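Local coordinates for STING-associated CdnE c-di-GMP synthase (Flavobacteriaceae, PDB 6WT8), which makes the cyclic dinucleotide c-di-GMP as a bacterial CD-NTase, probably to signal to the STING protein associated with it in anti-phage (CBASS) defence, at residues Asn212-Lys224 against Asn230-Ile242. Residues are numbered along the deposited sequence; the frame is centred on the assembly and turned at random.
Sequences NDKSRKGIQIYNK and NDVDYPFLSIERI
At the N230 end of the pairing, CG of N230 (chi1 -71°) and CG of Q220 (-68°) each lie beside their own backbone N, which carries both amides across to the opposite chain. I221 O is gripped twice by N230: the backbone N donates over 2.8 Å, and ND2, brought in by that torsion to 2.9 Å from I221 O, comes from the other face of the carbonyl on a more bent path (137°). Q220, extended beyond CG, sends NE2 to N230 O (3.0 Å), the acceptor lying in its amide plane. Next along, toward the helix, I219 and D233 form a single antiparallel hydrogen-bonded pair, I219 N to D233 O and D233 N to I219 O, both nearly straight. V232 CA adds a C-H...O contact to I219 O. Y234 takes the N-cap position of helix 235-248. I219 sends its branches two ways, CD1 to P235 CG (3.9 Å) and CG2 to F236 CE2. P235 CG also sits over the centre of one face of the F236 ring, whose edge meets K217 O. A water bonds S215 O and K217 O and, weakly, F236 N, joining S215 and K217, in and just after the 3-10 turn, to the first helical turn; past it S215 CB packs on E240 CB (3.6 Å). The NH groups of R216 and R241 approach with guanidinium planes at right angles; R216 NE is paired with D213 OD2 and R241 NH1 donates to V325 O, which probably eases the repulsion. Strand 218-221 also pairs with strand 192-204, so this hairpin-like return joins the helix to the mixed sheet. Donors on opposite faces of I221 O fix the N230 amide, whereas the helix start, met largely through a water and apolar touches, is probably held less directly.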
# COMPACT_ATOMS: atom_id res chain seq x y z
N ASN A 212 9.14 -10.53 -17.02
CA ASN A 212 7.72 -10.84 -17.15
C ASN A 212 7.07 -11.12 -15.81
O ASN A 212 6.06 -11.84 -15.75
CB ASN A 212 7.54 -11.99 -18.13
CG ASN A 212 7.93 -11.56 -19.53
OD1 ASN A 212 7.61 -10.42 -19.92
ND2 ASN A 212 8.63 -12.41 -20.29
N ASP A 213 7.59 -10.52 -14.74
CA ASP A 213 6.94 -10.57 -13.43
C ASP A 213 5.71 -9.67 -13.50
O ASP A 213 5.84 -8.46 -13.66
CB ASP A 213 7.88 -10.07 -12.32
CG ASP A 213 9.04 -11.00 -12.01
OD1 ASP A 213 8.98 -12.23 -12.32
OD2 ASP A 213 10.05 -10.52 -11.39
N LYS A 214 4.51 -10.26 -13.38
CA LYS A 214 3.29 -9.47 -13.53
C LYS A 214 3.23 -8.28 -12.57
O LYS A 214 2.70 -7.23 -12.90
CB LYS A 214 2.10 -10.41 -13.31
CG LYS A 214 0.77 -9.77 -13.48
CD LYS A 214 -0.40 -10.75 -13.22
CE LYS A 214 -1.73 -9.98 -13.17
NZ LYS A 214 -2.87 -10.79 -12.65
N SER A 215 3.82 -8.43 -11.39
CA SER A 215 3.72 -7.37 -10.40
C SER A 215 4.54 -6.15 -10.77
O SER A 215 4.35 -5.08 -10.17
CB SER A 215 4.17 -7.90 -9.03
OG SER A 215 5.54 -8.30 -9.05
N ARG A 216 5.49 -6.30 -11.69
CA ARG A 216 6.31 -5.16 -12.12
C ARG A 216 5.64 -4.34 -13.21
O ARG A 216 6.18 -3.31 -13.59
CB ARG A 216 7.65 -5.64 -12.62
CG ARG A 216 8.51 -6.30 -11.55
CD ARG A 216 9.79 -6.80 -12.21
NE ARG A 216 10.62 -7.69 -11.38
CZ ARG A 216 11.60 -7.26 -10.60
NH1 ARG A 216 11.87 -5.95 -10.50
NH2 ARG A 216 12.35 -8.16 -9.94
N LYS A 217 4.48 -4.75 -13.70
CA LYS A 217 3.79 -3.95 -14.70
C LYS A 217 3.27 -2.66 -14.09
O LYS A 217 2.70 -2.67 -12.99
CB LYS A 217 2.63 -4.73 -15.31
CG LYS A 217 3.04 -5.94 -16.08
CD LYS A 217 1.86 -6.60 -16.80
CE LYS A 217 1.35 -5.69 -17.86
NZ LYS A 217 1.63 -5.99 -19.29
N GLY A 218 3.48 -1.53 -14.80
CA GLY A 218 3.04 -0.24 -14.33
C GLY A 218 1.71 0.15 -14.96
O GLY A 218 1.26 -0.47 -15.94
N ILE A 219 1.08 1.15 -14.34
CA ILE A 219 -0.10 1.73 -14.98
C ILE A 219 0.09 3.23 -15.12
O ILE A 219 0.76 3.90 -14.34
CB ILE A 219 -1.40 1.43 -14.22
CG1 ILE A 219 -1.36 1.95 -12.75
CG2 ILE A 219 -1.69 -0.10 -14.26
CD1 ILE A 219 -2.69 1.76 -12.03
N GLN A 220 -0.58 3.77 -16.15
CA GLN A 220 -0.70 5.22 -16.37
C GLN A 220 -2.18 5.51 -16.40
O GLN A 220 -2.89 5.11 -17.33
CB GLN A 220 0.01 5.66 -17.66
CG GLN A 220 1.53 5.51 -17.56
CD GLN A 220 2.27 6.18 -18.68
OE1 GLN A 220 2.76 5.49 -19.58
NE2 GLN A 220 2.37 7.53 -18.66
N ILE A 221 -2.64 6.17 -15.35
CA ILE A 221 -4.07 6.40 -15.14
C ILE A 221 -4.58 7.51 -16.04
O ILE A 221 -3.98 8.59 -16.14
CB ILE A 221 -4.30 6.75 -13.66
CG1 ILE A 221 -4.00 5.48 -12.85
CG2 ILE A 221 -5.74 7.15 -13.37
CD1 ILE A 221 -3.94 5.72 -11.31
N TYR A 222 -5.76 7.29 -16.65
CA TYR A 222 -6.40 8.29 -17.50
C TYR A 222 -7.12 9.37 -16.70
O TYR A 222 -7.94 9.06 -15.83
CB TYR A 222 -7.40 7.59 -18.42
CG TYR A 222 -8.09 8.56 -19.37
CD1 TYR A 222 -7.38 9.21 -20.36
CD2 TYR A 222 -9.43 8.84 -19.24
CE1 TYR A 222 -8.00 10.11 -21.24
CE2 TYR A 222 -10.07 9.73 -20.12
CZ TYR A 222 -9.32 10.38 -21.09
OH TYR A 222 -9.95 11.25 -21.97
N ASN A 223 -6.83 10.62 -16.99
CA ASN A 223 -7.48 11.77 -16.39
C ASN A 223 -8.54 12.30 -17.34
O ASN A 223 -8.22 12.74 -18.45
CB ASN A 223 -6.45 12.86 -16.10
CG ASN A 223 -7.07 14.09 -15.42
OD1 ASN A 223 -8.06 14.63 -15.88
ND2 ASN A 223 -6.48 14.49 -14.28
N LYS A 224 -9.81 12.25 -16.93
CA LYS A 224 -10.91 12.60 -17.83
C LYS A 224 -10.95 14.09 -18.17
O LYS A 224 -11.33 14.45 -19.28
CB LYS A 224 -12.23 12.21 -17.16
CG LYS A 224 -13.48 12.62 -17.90
CD LYS A 224 -14.71 12.29 -17.10
CE LYS A 224 -15.99 12.64 -17.88
NZ LYS A 224 -17.09 12.62 -16.87
N ASN A 230 -1.57 10.00 -16.63
CA ASN A 230 -0.68 10.39 -15.55
C ASN A 230 0.66 9.65 -15.66
O ASN A 230 0.80 8.65 -16.39
CB ASN A 230 -1.32 10.09 -14.19
CG ASN A 230 -2.49 11.05 -13.87
OD1 ASN A 230 -2.26 12.18 -13.51
ND2 ASN A 230 -3.73 10.58 -14.00
N ASP A 231 1.63 10.13 -14.89
CA ASP A 231 2.92 9.43 -14.81
C ASP A 231 2.72 8.02 -14.25
O ASP A 231 1.81 7.77 -13.45
CB ASP A 231 3.89 10.22 -13.91
CG ASP A 231 4.25 11.59 -14.47
OD1 ASP A 231 4.29 11.77 -15.72
OD2 ASP A 231 4.50 12.49 -13.64
N VAL A 232 3.67 7.13 -14.57
CA VAL A 232 3.52 5.71 -14.25
C VAL A 232 3.50 5.49 -12.74
O VAL A 232 4.27 6.11 -11.99
CB VAL A 232 4.63 4.87 -14.91
CG1 VAL A 232 6.00 5.27 -14.42
CG2 VAL A 232 4.40 3.39 -14.65
N ASP A 233 2.64 4.57 -12.30
CA ASP A 233 2.57 4.11 -10.92
C ASP A 233 2.78 2.61 -10.94
O ASP A 233 2.45 1.95 -11.94
CB ASP A 233 1.18 4.33 -10.30
CG ASP A 233 0.82 5.76 -10.13
OD1 ASP A 233 1.68 6.54 -9.67
OD2 ASP A 233 -0.37 6.08 -10.40
N TYR A 234 3.35 2.06 -9.85
CA TYR A 234 3.57 0.61 -9.75
C TYR A 234 2.84 0.03 -8.53
O TYR A 234 3.47 -0.52 -7.59
CB TYR A 234 5.07 0.31 -9.70
CG TYR A 234 5.81 0.69 -10.96
CD1 TYR A 234 5.77 -0.14 -12.09
CD2 TYR A 234 6.48 1.88 -11.06
CE1 TYR A 234 6.41 0.21 -13.27
CE2 TYR A 234 7.14 2.25 -12.26
CZ TYR A 234 7.11 1.38 -13.35
OH TYR A 234 7.77 1.74 -14.53
N PRO A 235 1.51 0.15 -8.49
CA PRO A 235 0.79 -0.31 -7.29
C PRO A 235 0.92 -1.80 -7.06
O PRO A 235 0.88 -2.27 -5.90
CB PRO A 235 -0.68 0.06 -7.59
CG PRO A 235 -0.73 0.07 -9.13
CD PRO A 235 0.61 0.67 -9.55
N PHE A 236 1.03 -2.60 -8.12
CA PHE A 236 1.06 -4.04 -7.91
C PHE A 236 2.41 -4.47 -7.36
O PHE A 236 2.52 -5.53 -6.76
CB PHE A 236 0.73 -4.75 -9.25
CG PHE A 236 -0.38 -4.13 -9.97
CD1 PHE A 236 -1.61 -3.90 -9.35
CD2 PHE A 236 -0.22 -3.70 -11.31
CE1 PHE A 236 -2.69 -3.28 -10.02
CE2 PHE A 236 -1.30 -3.10 -11.99
CZ PHE A 236 -2.52 -2.86 -11.36
N LEU A 237 3.45 -3.67 -7.61
CA LEU A 237 4.78 -4.00 -7.13
C LEU A 237 4.88 -3.76 -5.63
O LEU A 237 5.47 -4.58 -4.90
CB LEU A 237 5.81 -3.14 -7.89
CG LEU A 237 7.26 -3.52 -7.70
CD1 LEU A 237 7.50 -5.02 -8.01
CD2 LEU A 237 8.15 -2.64 -8.55
N SER A 238 4.30 -2.65 -5.15
CA SER A 238 4.21 -2.44 -3.71
C SER A 238 3.43 -3.54 -3.04
O SER A 238 3.86 -4.07 -1.98
CB SER A 238 3.57 -1.09 -3.43
OG SER A 238 4.48 -0.09 -3.80
N ILE A 239 2.30 -3.93 -3.61
CA ILE A 239 1.48 -4.98 -3.01
C ILE A 239 2.28 -6.27 -2.92
O ILE A 239 2.36 -6.91 -1.86
CB ILE A 239 0.18 -5.19 -3.80
CG1 ILE A 239 -0.74 -4.01 -3.58
CG2 ILE A 239 -0.47 -6.52 -3.45
CD1 ILE A 239 -1.83 -3.89 -4.65
N GLU A 240 2.88 -6.71 -4.04
CA GLU A 240 3.60 -7.96 -4.03
C GLU A 240 4.75 -7.92 -3.05
O GLU A 240 4.96 -8.88 -2.30
CB GLU A 240 4.07 -8.28 -5.45
CG GLU A 240 4.79 -9.64 -5.57
CD GLU A 240 3.85 -10.85 -5.46
OE1 GLU A 240 4.37 -11.98 -5.40
OE2 GLU A 240 2.62 -10.66 -5.42
N ARG A 241 5.52 -6.82 -3.04
CA ARG A 241 6.72 -6.82 -2.21
C ARG A 241 6.37 -6.78 -0.72
O ARG A 241 7.06 -7.44 0.08
CB ARG A 241 7.62 -5.64 -2.61
CG ARG A 241 8.40 -5.91 -3.90
CD ARG A 241 9.23 -4.65 -4.25
NE ARG A 241 10.05 -5.04 -5.42
CZ ARG A 241 10.84 -4.20 -6.09
NH1 ARG A 241 10.95 -2.91 -5.75
NH2 ARG A 241 11.55 -4.68 -7.12
N ILE A 242 5.35 -5.99 -0.33
CA ILE A 242 4.93 -5.99 1.08
C ILE A 242 4.41 -7.37 1.48
O ILE A 242 4.75 -7.89 2.56
CB ILE A 242 3.90 -4.88 1.32
CG1 ILE A 242 4.66 -3.54 1.25
CG2 ILE A 242 3.22 -5.06 2.67
CD1 ILE A 242 3.65 -2.35 1.09
O HOH W 1 3.04 -2.48 -10.43
O HOH W 2 -0.80 6.76 -13.17
O HOH W 3 -4.20 13.65 -12.63